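Local coordinates for ATP grasp ligase (Microcystis aeruginosa MRC, PDB 5IG9), which probably uses ATP to activate a carboxylate and join it to a nucleophile, as other ligases of the ATP-grasp superfamily do, at residues A[3-8]-A[69-74]; A[109-114]-A[274-279]; A[150-155]-A[191-196]. One frame throughout, in Å; residues are numbered along the deposited sequence.

Interaction 1 (A[3-8]-A[69-74])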
loop_
_atom_site.group_PDB
_atom_site.type_symbol
_atom_site.label_atom_id
_atom_site.label_comp_id
_atom_site.label_asym_id
_atom_site.label_seq_id
_atom_site.Cartn_x
_atom_site.Cartn_y
_atom_site.Cartn_z
ATOM N N VAL A 3 5.636 -9.580 -22.254
ATOM C CA VAL A 3 6.033 -8.931 -21.011
ATOM C C VAL A 3 5.261 -7.625 -20.878
ATOM O O VAL A 3 5.366 -6.739 -21.731
ATOM C CB VAL A 3 7.547 -8.684 -20.973
ATOM C CG1 VAL A 3 7.905 -7.793 -19.794
ATOM C CG2 VAL A 3 8.296 -10.006 -20.895
ATOM N N LEU A 4 4.477 -7.509 -19.815
ATOM C CA LEU A 4 3.758 -6.277 -19.525
ATOM C C LEU A 4 4.648 -5.380 -18.675
ATOM O O LEU A 4 5.116 -5.792 -17.608
ATOM C CB LEU A 4 2.441 -6.565 -18.808
ATOM C CG LEU A 4 1.738 -5.360 -18.183
ATOM C CD1 LEU A 4 1.317 -4.340 -19.234
ATOM C CD2 LEU A 4 0.551 -5.824 -17.370
ATOM N N ILE A 5 4.888 -4.162 -19.148
ATOM C CA ILE A 5 5.784 -3.227 -18.482
ATOM C C ILE A 5 4.941 -2.096 -17.919
ATOM O O ILE A 5 4.373 -1.292 -18.667
ATOM C CB ILE A 5 6.872 -2.705 -19.427
ATOM C CG1 ILE A 5 7.829 -3.842 -19.774
ATOM C CG2 ILE A 5 7.625 -1.554 -18.787
ATOM C CD1 ILE A 5 8.843 -3.494 -20.818
ATOM N N VAL A 6 4.868 -2.029 -16.593
ATOM C CA VAL A 6 4.021 -1.070 -15.895
ATOM C C VAL A 6 4.869 0.164 -15.600
ATOM O O VAL A 6 5.681 0.168 -14.677
ATOM C CB VAL A 6 3.434 -1.670 -14.620
ATOM C CG1 VAL A 6 2.468 -0.698 -13.974
ATOM C CG2 VAL A 6 2.748 -2.988 -14.932
ATOM N N THR A 7 4.667 1.221 -16.385
ATOM C CA THR A 7 5.454 2.439 -16.244
ATOM C C THR A 7 4.571 3.669 -16.419
ATOM O O THR A 7 3.369 3.617 -16.148
ATOM C CB THR A 7 6.602 2.457 -17.259
ATOM O OG1 THR A 7 7.268 3.722 -17.207
ATOM C CG2 THR A 7 6.074 2.228 -18.667
ATOM N N PHE A 8 5.163 4.779 -16.855
ATOM C CA PHE A 8 4.411 5.977 -17.200
ATOM C C PHE A 8 5.127 6.673 -18.350
ATOM O O PHE A 8 6.244 6.308 -18.721
ATOM C CB PHE A 8 4.215 6.900 -15.984
ATOM C CG PHE A 8 5.464 7.604 -15.523
ATOM C CD1 PHE A 8 6.566 6.892 -15.078
ATOM C CD2 PHE A 8 5.516 8.988 -15.495
ATOM C CE1 PHE A 8 7.703 7.546 -14.645
ATOM C CE2 PHE A 8 6.648 9.646 -15.059
ATOM C CZ PHE A 8 7.743 8.924 -14.636
ATOM N N ALA A 69 4.966 -12.234 -18.370
ATOM C CA ALA A 69 5.755 -11.617 -17.314
ATOM C C ALA A 69 5.291 -10.181 -17.130
ATOM O O ALA A 69 4.782 -9.558 -18.065
ATOM C CB ALA A 69 7.255 -11.652 -17.624
ATOM N N VAL A 70 5.475 -9.667 -15.912
ATOM C CA VAL A 70 5.100 -8.302 -15.559
ATOM C C VAL A 70 6.293 -7.619 -14.905
ATOM O O VAL A 70 6.855 -8.136 -13.934
ATOM C CB VAL A 70 3.885 -8.261 -14.609
ATOM C CG1 VAL A 70 3.553 -6.819 -14.246
ATOM C CG2 VAL A 70 2.685 -8.945 -15.237
ATOM N N TRP A 71 6.666 -6.454 -15.426
ATOM C CA TRP A 71 7.678 -5.605 -14.808
ATOM C C TRP A 71 6.959 -4.501 -14.040
ATOM O O TRP A 71 6.464 -3.538 -14.635
ATOM C CB TRP A 71 8.629 -5.022 -15.849
ATOM C CG TRP A 71 9.826 -4.363 -15.235
ATOM C CD1 TRP A 71 10.311 -4.557 -13.973
ATOM C CD2 TRP A 71 10.687 -3.397 -15.851
ATOM N NE1 TRP A 71 11.422 -3.776 -13.768
ATOM C CE2 TRP A 71 11.671 -3.053 -14.905
ATOM C CE3 TRP A 71 10.721 -2.791 -17.111
ATOM C CZ2 TRP A 71 12.679 -2.131 -15.180
ATOM C CZ3 TRP A 71 11.721 -1.877 -17.381
ATOM C CH2 TRP A 71 12.685 -1.555 -16.421
ATOM N N TYR A 72 6.900 -4.650 -12.718
ATOM C CA TYR A 72 6.233 -3.687 -11.841
ATOM C C TYR A 72 7.191 -2.520 -11.623
ATOM O O TYR A 72 7.846 -2.386 -10.585
ATOM C CB TYR A 72 5.829 -4.363 -10.534
ATOM C CG TYR A 72 4.878 -3.574 -9.667
ATOM C CD1 TYR A 72 3.691 -3.068 -10.181
ATOM C CD2 TYR A 72 5.153 -3.361 -8.324
ATOM C CE1 TYR A 72 2.817 -2.357 -9.385
ATOM C CE2 TYR A 72 4.287 -2.653 -7.520
ATOM C CZ TYR A 72 3.118 -2.153 -8.054
ATOM O OH TYR A 72 2.249 -1.446 -7.255
ATOM N N ARG A 73 7.267 -1.658 -12.636
ATOM C CA ARG A 73 8.305 -0.618 -12.709
ATOM C C ARG A 73 7.836 0.689 -12.072
ATOM O O ARG A 73 8.229 1.013 -10.948
ATOM C CB ARG A 73 8.735 -0.432 -14.168
ATOM C CG ARG A 73 9.477 0.854 -14.495
ATOM C CD ARG A 73 10.822 0.952 -13.810
ATOM N NE ARG A 73 11.468 2.217 -14.142
ATOM C CZ ARG A 73 12.618 2.630 -13.624
ATOM N NH1 ARG A 73 13.259 1.875 -12.741
ATOM N NH2 ARG A 73 13.124 3.798 -13.992
ATOM N N ARG A 74 6.990 1.446 -12.775
ATOM C CA ARG A 74 6.562 2.763 -12.320
ATOM C C ARG A 74 5.045 2.828 -12.282
ATOM O O ARG A 74 4.372 2.383 -13.214
ATOM C CB ARG A 74 7.121 3.873 -13.218
ATOM C CG ARG A 74 8.112 4.790 -12.519
ATOM C CD ARG A 74 8.885 4.035 -11.455
ATOM N NE ARG A 74 10.228 4.565 -11.267
ATOM C CZ ARG A 74 11.125 4.039 -10.441
ATOM N NH1 ARG A 74 10.815 2.969 -9.722
ATOM N NH2 ARG A 74 12.328 4.579 -10.334
#
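Val3 to Val6 run beside Ala69 to Tyr72 as neighbouring parallel strands, with axes 4.5 Å apart and N-to-C directions diverging by 14°. They form the middle of the four-stranded parallel sheet of the pre-ATP-grasp domain, whose Rossmann-like order puts strand 3-7 between strands 29-33 and 69-72. Leu4 is held through both its amide and its carbonyl: Leu4 N donates to Ala69 O (2.7 Å) and Leu4 O accepts Trp71 N (2.8 Å). Val6 N then reaches Trp71 O. Beyond this the ladder shifts. An inverse gamma turn centred on Tyr72 redirects the chain, and Val6 O takes its main bond from Arg74 N (2.6 Å), with only a weak one from Arg73 N.

Residue choice follows the two faces. Leu4, Val6, Val70 and Tyr72 share one, where Val6 CG2 leans on Val70 CG1 at 4.0 Å. Val3, Ile5, Ala69 and Trp71 share the other, which is packed by helices 14-23 and 313-323. The small Ala69 accommodates Val3 CG2, while branched Ile5 meets the six-membered ring of Trp71: Ile5 CG2, anti to the backbone N, lies 3.7 Å from Trp71 CE3. Arg73 CB sits over the centre of the indole.

At the C-terminal end the chemistry becomes polar. Arg74 CZ lies 3.7 Å above the plane of the Arg73 guanidinium, and both arginines form salt bridges to Glu300, whose carboxylate would partly balance their charge. Arg74 NH1 also bonds Val298 O; Arg73 also pairs with Asp11, which in turn bonds Thr7 OG1. Phe8 and Arg74 lie side by side, ring and guanidinium planes 36° apart, and the methylene Arg74 CG touches the ring obliquely, 3.5 Å from Phe8 CE1.

Interaction 2 (A[109-114]-A[274-279])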
loop_
_atom_site.group_PDB
_atom_site.type_symbol
_atom_site.label_atom_id
_atom_site.label_comp_id
_atom_site.label_asym_id
_atom_site.label_seq_id
_atom_site.Cartn_x
_atom_site.Cartn_y
_atom_site.Cartn_z
ATOM N N SER A 109 -1.372 -13.864 -13.758
ATOM C CA SER A 109 -0.459 -14.944 -13.428
ATOM C C SER A 109 0.872 -14.697 -14.140
ATOM O O SER A 109 1.116 -13.620 -14.692
ATOM C CB SER A 109 -1.076 -16.292 -13.793
ATOM O OG SER A 109 -1.180 -16.448 -15.195
ATOM N N GLY A 110 1.750 -15.688 -14.139
ATOM C CA GLY A 110 3.063 -15.508 -14.706
ATOM C C GLY A 110 4.051 -14.968 -13.694
ATOM O O GLY A 110 3.806 -14.921 -12.486
ATOM N N PHE A 111 5.200 -14.540 -14.212
ATOM C CA PHE A 111 6.290 -14.068 -13.371
ATOM C C PHE A 111 6.195 -12.560 -13.171
ATOM O O PHE A 111 6.067 -11.805 -14.141
ATOM C CB PHE A 111 7.638 -14.443 -13.987
ATOM C CG PHE A 111 8.815 -13.993 -13.177
ATOM C CD1 PHE A 111 9.153 -14.644 -12.001
ATOM C CD2 PHE A 111 9.585 -12.922 -13.591
ATOM C CE1 PHE A 111 10.238 -14.230 -11.251
ATOM C CE2 PHE A 111 10.674 -12.504 -12.848
ATOM C CZ PHE A 111 10.999 -13.158 -11.675
ATOM N N HIS A 112 6.263 -12.125 -11.916
ATOM C CA HIS A 112 6.192 -10.713 -11.566
ATOM C C HIS A 112 7.536 -10.236 -11.027
ATOM O O HIS A 112 8.185 -10.931 -10.238
ATOM C CB HIS A 112 5.098 -10.455 -10.531
ATOM C CG HIS A 112 3.710 -10.616 -11.065
ATOM N ND1 HIS A 112 2.920 -9.545 -11.420
ATOM C CD2 HIS A 112 2.968 -11.723 -11.301
ATOM C CE1 HIS A 112 1.752 -9.984 -11.853
ATOM N NE2 HIS A 112 1.754 -11.303 -11.790
ATOM N N LEU A 113 7.944 -9.042 -11.450
ATOM C CA LEU A 113 9.177 -8.430 -10.971
ATOM C C LEU A 113 8.941 -6.977 -10.560
ATOM O O LEU A 113 9.152 -6.064 -11.359
ATOM C CB LEU A 113 10.267 -8.496 -12.043
ATOM C CG LEU A 113 11.672 -8.024 -11.661
ATOM C CD1 LEU A 113 12.428 -9.122 -10.933
ATOM C CD2 LEU A 113 12.435 -7.551 -12.884
ATOM N N ASP A 114 8.492 -6.759 -9.324
ATOM C CA ASP A 114 8.169 -7.827 -8.384
ATOM C C ASP A 114 6.672 -7.826 -8.087
ATOM O O ASP A 114 5.978 -6.874 -8.447
ATOM C CB ASP A 114 8.971 -7.658 -7.091
ATOM C CG ASP A 114 10.420 -8.065 -7.251
ATOM O OD1 ASP A 114 10.678 -9.277 -7.411
ATOM O OD2 ASP A 114 11.298 -7.176 -7.206
ATOM N N GLY A 274 10.840 -11.574 -0.524
ATOM C CA GLY A 274 10.372 -12.173 -1.760
ATOM C C GLY A 274 10.680 -11.381 -3.009
ATOM O O GLY A 274 9.912 -11.438 -3.976
ATOM N N LEU A 275 11.783 -10.645 -3.027
ATOM C CA LEU A 275 12.109 -9.777 -4.146
ATOM C C LEU A 275 13.131 -10.429 -5.065
ATOM O O LEU A 275 14.022 -11.157 -4.622
ATOM C CB LEU A 275 12.647 -8.433 -3.653
ATOM C CG LEU A 275 11.682 -7.572 -2.838
ATOM C CD1 LEU A 275 12.327 -6.245 -2.472
ATOM C CD2 LEU A 275 10.383 -7.350 -3.593
ATOM N N ASN A 276 12.986 -10.160 -6.364
ATOM C CA ASN A 276 14.014 -10.490 -7.341
ATOM C C ASN A 276 14.647 -9.252 -7.963
ATOM O O ASN A 276 15.492 -9.388 -8.854
ATOM C CB ASN A 276 13.445 -11.403 -8.437
ATOM C CG ASN A 276 13.334 -12.852 -7.991
ATOM O OD1 ASN A 276 14.326 -13.474 -7.608
ATOM N ND2 ASN A 276 12.121 -13.392 -8.032
ATOM N N TYR A 277 14.261 -8.055 -7.526
ATOM C CA TYR A 277 14.965 -6.825 -7.857
ATOM C C TYR A 277 14.995 -5.938 -6.625
ATOM O O TYR A 277 14.054 -5.932 -5.827
ATOM C CB TYR A 277 14.319 -6.065 -9.027
ATOM C CG TYR A 277 14.941 -4.704 -9.271
ATOM C CD1 TYR A 277 16.069 -4.569 -10.071
ATOM C CD2 TYR A 277 14.411 -3.558 -8.687
ATOM C CE1 TYR A 277 16.646 -3.330 -10.289
ATOM C CE2 TYR A 277 14.982 -2.316 -8.899
ATOM C CZ TYR A 277 16.099 -2.209 -9.700
ATOM O OH TYR A 277 16.670 -0.977 -9.918
ATOM N N GLY A 278 16.083 -5.187 -6.474
ATOM C CA GLY A 278 16.205 -4.268 -5.359
ATOM C C GLY A 278 17.393 -3.336 -5.466
ATOM O O GLY A 278 18.488 -3.759 -5.845
ATOM N N ALA A 279 17.190 -2.064 -5.141
ATOM C CA ALA A 279 18.277 -1.095 -5.069
ATOM C C ALA A 279 18.583 -0.841 -3.599
ATOM O O ALA A 279 17.756 -0.278 -2.874
ATOM C CB ALA A 279 17.915 0.199 -5.793
#
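Asp114, just past the end of strand 111-113, carries its carboxylate to the backbone at Asn276-Tyr277, where strand 277-284 begins, and so joins the edge of the parallel Rossmann-like sheet to the five-stranded antiparallel sheet. A cis peptide bond links Leu113 to Asp114. The CB of Asp114 points toward 274-279, and CG, anti to the carbonyl carbon (chi1 -76°), carries the carboxylate on to the amides. Asp114 CB lies 3.8 Å from Leu275 CD2, and CG is at a similar distance from that same methyl; the Asp114 and Leu275 side chains cross at about a right angle. The two oxygens then part company. Asp114 OD1 receives Asn276 N at 2.7 Å in a nearly straight bond (167°), approached on its syn side though 29° out of the carboxylate plane. Asp114 OD2 turns to the next amide, Tyr277 N, in a weak, bent bond of 3.1 Å.

Other side chains surround these two bonds. Leu113 CD1 presses on Asn276 CB at 3.5 Å and also meets Tyr277 CB. The amide of Asn276 comes to the rim of the Phe111 ring, ND2 lying near the ring plane and 3.8 Å from Phe111 CZ. Helix 313-323 backs this side, with Ile320 touching both Phe111 and Asn276. Gly274, whose positive phi suits a Schellman motif, ends helix 260-273 just before the two amides.

A short acid suits this place because its forked end can meet two consecutive N-H groups at once; their dipoles would probably favour the ionised carboxylate, an effect partly countered by Tyr277 O, an acceptor 3.3 Å from Asp114 OD2.

Interaction 3 (A[150-155]-A[191-196])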
loop_
_atom_site.group_PDB
_atom_site.type_symbol
_atom_site.label_atom_id
_atom_site.label_comp_id
_atom_site.label_asym_id
_atom_site.label_seq_id
_atom_site.Cartn_x
_atom_site.Cartn_y
_atom_site.Cartn_z
ATOM N N ALA A 150 11.611 12.795 23.241
ATOM C CA ALA A 150 12.356 11.653 22.723
ATOM C C ALA A 150 13.343 12.084 21.646
ATOM O O ALA A 150 14.435 11.517 21.535
ATOM C CB ALA A 150 11.391 10.601 22.177
ATOM N N VAL A 151 12.976 13.088 20.849
ATOM C CA VAL A 151 13.863 13.570 19.795
ATOM C C VAL A 151 15.054 14.314 20.388
ATOM O O VAL A 151 16.194 14.131 19.944
ATOM C CB VAL A 151 13.077 14.446 18.804
ATOM C CG1 VAL A 151 14.017 15.070 17.782
ATOM C CG2 VAL A 151 12.005 13.621 18.114
ATOM N N LYS A 152 14.815 15.168 21.389
ATOM C CA LYS A 152 15.923 15.830 22.076
ATOM C C LYS A 152 16.871 14.807 22.686
ATOM O O LYS A 152 18.096 14.910 22.549
ATOM C CB LYS A 152 15.391 16.767 23.162
ATOM C CG LYS A 152 14.578 17.944 22.656
ATOM C CD LYS A 152 15.425 18.925 21.858
ATOM C CE LYS A 152 16.588 19.476 22.673
ATOM N NZ LYS A 152 17.850 18.727 22.419
ATOM N N GLN A 153 16.312 13.804 23.363
ATOM C CA GLN A 153 17.124 12.741 23.940
ATOM C C GLN A 153 17.892 11.985 22.861
ATOM O O GLN A 153 19.033 11.563 23.081
ATOM C CB GLN A 153 16.223 11.794 24.729
ATOM C CG GLN A 153 16.872 11.178 25.943
ATOM C CD GLN A 153 15.849 10.600 26.898
ATOM O OE1 GLN A 153 15.070 11.333 27.510
ATOM N NE2 GLN A 153 15.838 9.278 27.023
ATOM N N PHE A 154 17.285 11.815 21.682
ATOM C CA PHE A 154 17.938 11.088 20.597
ATOM C C PHE A 154 19.082 11.897 19.998
ATOM O O PHE A 154 20.162 11.356 19.736
ATOM C CB PHE A 154 16.911 10.725 19.521
ATOM C CG PHE A 154 17.446 9.824 18.440
ATOM C CD1 PHE A 154 17.550 8.458 18.647
ATOM C CD2 PHE A 154 17.827 10.341 17.214
ATOM C CE1 PHE A 154 18.035 7.629 17.658
ATOM C CE2 PHE A 154 18.313 9.513 16.222
ATOM C CZ PHE A 154 18.415 8.156 16.445
ATOM N N ALA A 155 18.866 13.195 19.777
ATOM C CA ALA A 155 19.923 14.025 19.208
ATOM C C ALA A 155 21.066 14.233 20.193
ATOM O O ALA A 155 22.204 14.483 19.777
ATOM C CB ALA A 155 19.357 15.373 18.765
ATOM N N GLU A 191 19.342 25.035 16.420
ATOM C CA GLU A 191 18.161 25.878 16.271
ATOM C C GLU A 191 16.927 25.047 15.944
ATOM O O GLU A 191 15.828 25.335 16.434
ATOM C CB GLU A 191 18.404 26.935 15.193
ATOM C CG GLU A 191 17.202 27.811 14.897
ATOM C CD GLU A 191 17.514 28.895 13.887
ATOM O OE1 GLU A 191 18.655 29.404 13.902
ATOM O OE2 GLU A 191 16.626 29.229 13.072
ATOM N N ASP A 192 17.089 24.004 15.124
ATOM C CA ASP A 192 15.978 23.099 14.844
ATOM C C ASP A 192 15.505 22.382 16.102
ATOM O O ASP A 192 14.328 22.016 16.201
ATOM C CB ASP A 192 16.386 22.080 13.781
ATOM C CG ASP A 192 16.574 22.703 12.417
ATOM O OD1 ASP A 192 15.796 23.615 12.065
ATOM O OD2 ASP A 192 17.497 22.278 11.693
ATOM N N LEU A 193 16.400 22.171 17.070
ATOM C CA LEU A 193 16.011 21.485 18.296
ATOM C C LEU A 193 15.195 22.373 19.226
ATOM O O LEU A 193 14.550 21.856 20.145
ATOM C CB LEU A 193 17.253 20.964 19.018
ATOM C CG LEU A 193 17.646 19.503 18.782
ATOM C CD1 LEU A 193 17.251 19.032 17.392
ATOM C CD2 LEU A 193 19.140 19.332 18.997
ATOM N N ASP A 194 15.216 23.687 19.020
ATOM C CA ASP A 194 14.412 24.614 19.805
ATOM C C ASP A 194 13.052 24.895 19.175
ATOM O O ASP A 194 12.256 25.639 19.758
ATOM C CB ASP A 194 15.169 25.933 20.006
ATOM C CG ASP A 194 16.303 25.812 21.010
ATOM O OD1 ASP A 194 16.128 25.111 22.030
ATOM O OD2 ASP A 194 17.369 26.421 20.779
ATOM N N ASN A 195 12.769 24.320 18.009
ATOM C CA ASN A 195 11.513 24.522 17.292
ATOM C C ASN A 195 10.874 23.181 16.962
ATOM O O ASN A 195 10.424 22.931 15.841
ATOM C CB ASN A 195 11.746 25.341 16.028
ATOM C CG ASN A 195 12.483 26.633 16.305
ATOM O OD1 ASN A 195 12.269 27.273 17.335
ATOM N ND2 ASN A 195 13.367 27.019 15.392
ATOM N N LEU A 196 10.820 22.296 17.954
ATOM C CA LEU A 196 10.257 20.964 17.775
ATOM C C LEU A 196 8.747 20.919 17.970
ATOM O O LEU A 196 8.174 19.824 17.953
ATOM C CB LEU A 196 10.913 19.977 18.743
ATOM C CG LEU A 196 12.362 19.556 18.513
ATOM C CD1 LEU A 196 12.731 18.484 19.520
ATOM C CD2 LEU A 196 12.566 19.054 17.099
#
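Leu196 reaches from the loop before strand 204-208 to the helix 148-157, where its CD1 touches both Val151 and the aliphatic part of Lys152. This is the close-packed part of the contact: Leu196 CD1 lies 3.6 Å from Lys152 CD and 4.0 Å from Val151 CG1. An extended leucine side chain (chi2 -175°) gives it the reach. Leu193, three residues earlier, adds a second apolar side chain. Its CD2 touches Ala155 CB at 4.0 Å, and the small alanine, one helical turn after Val151, lets the branch come near the helix.

Lys152 touches both leucines. Its chain bends at chi2, chi3 and chi4 and curls back across Leu193, so that CD rests 3.5 Å from Leu193 O and the ammonium NZ ends 3.7 Å from Leu193 CD2. Lysine fits this boundary because its methylenes can pack as a hydrocarbon, while NZ ends beside Leu193 with no charged partner in contact across the two segments. There the contact is looser: Asp194 carries the opposite charge, but its OD1 is 6.6 Å from Lys152 NZ, too far for a salt bridge, and any attraction can be only diffuse. Leu196 also packs against an aromatic side chain of another protein chain, and Ala150 touches Tyr46 of the second subunit.

Val151 continues onto Phe206 of strand 204-208 and Ser145 of strand 142-145. The contact thus adds a connecting loop to a helix that already lies on an antiparallel sheet, consistent with a helix-on-sheet subdomain of an ATP-grasp fold.

How the interactions relate
Interactions 1 and 2 are neighbours, their centres 11 Å apart, and they share the parallel sheet: strand 69-72 pairs with strand 111-113, through probable bonds from Val70 N to Phe111 O and from Leu113 N to Val70 O. Interaction 1 closes first along the chain, and interaction 2 then ties the sheet's edge to strand 277-284. Interaction 3 is nested in the long loop closed by interaction 2, yet lies about 40 Å from it between centres, across the chain's centre, beside a different antiparallel sheet. After strand 111-113 the chain thus forms the distant region of interaction 3, then comes back at 274-279 to the edge of the parallel sheet.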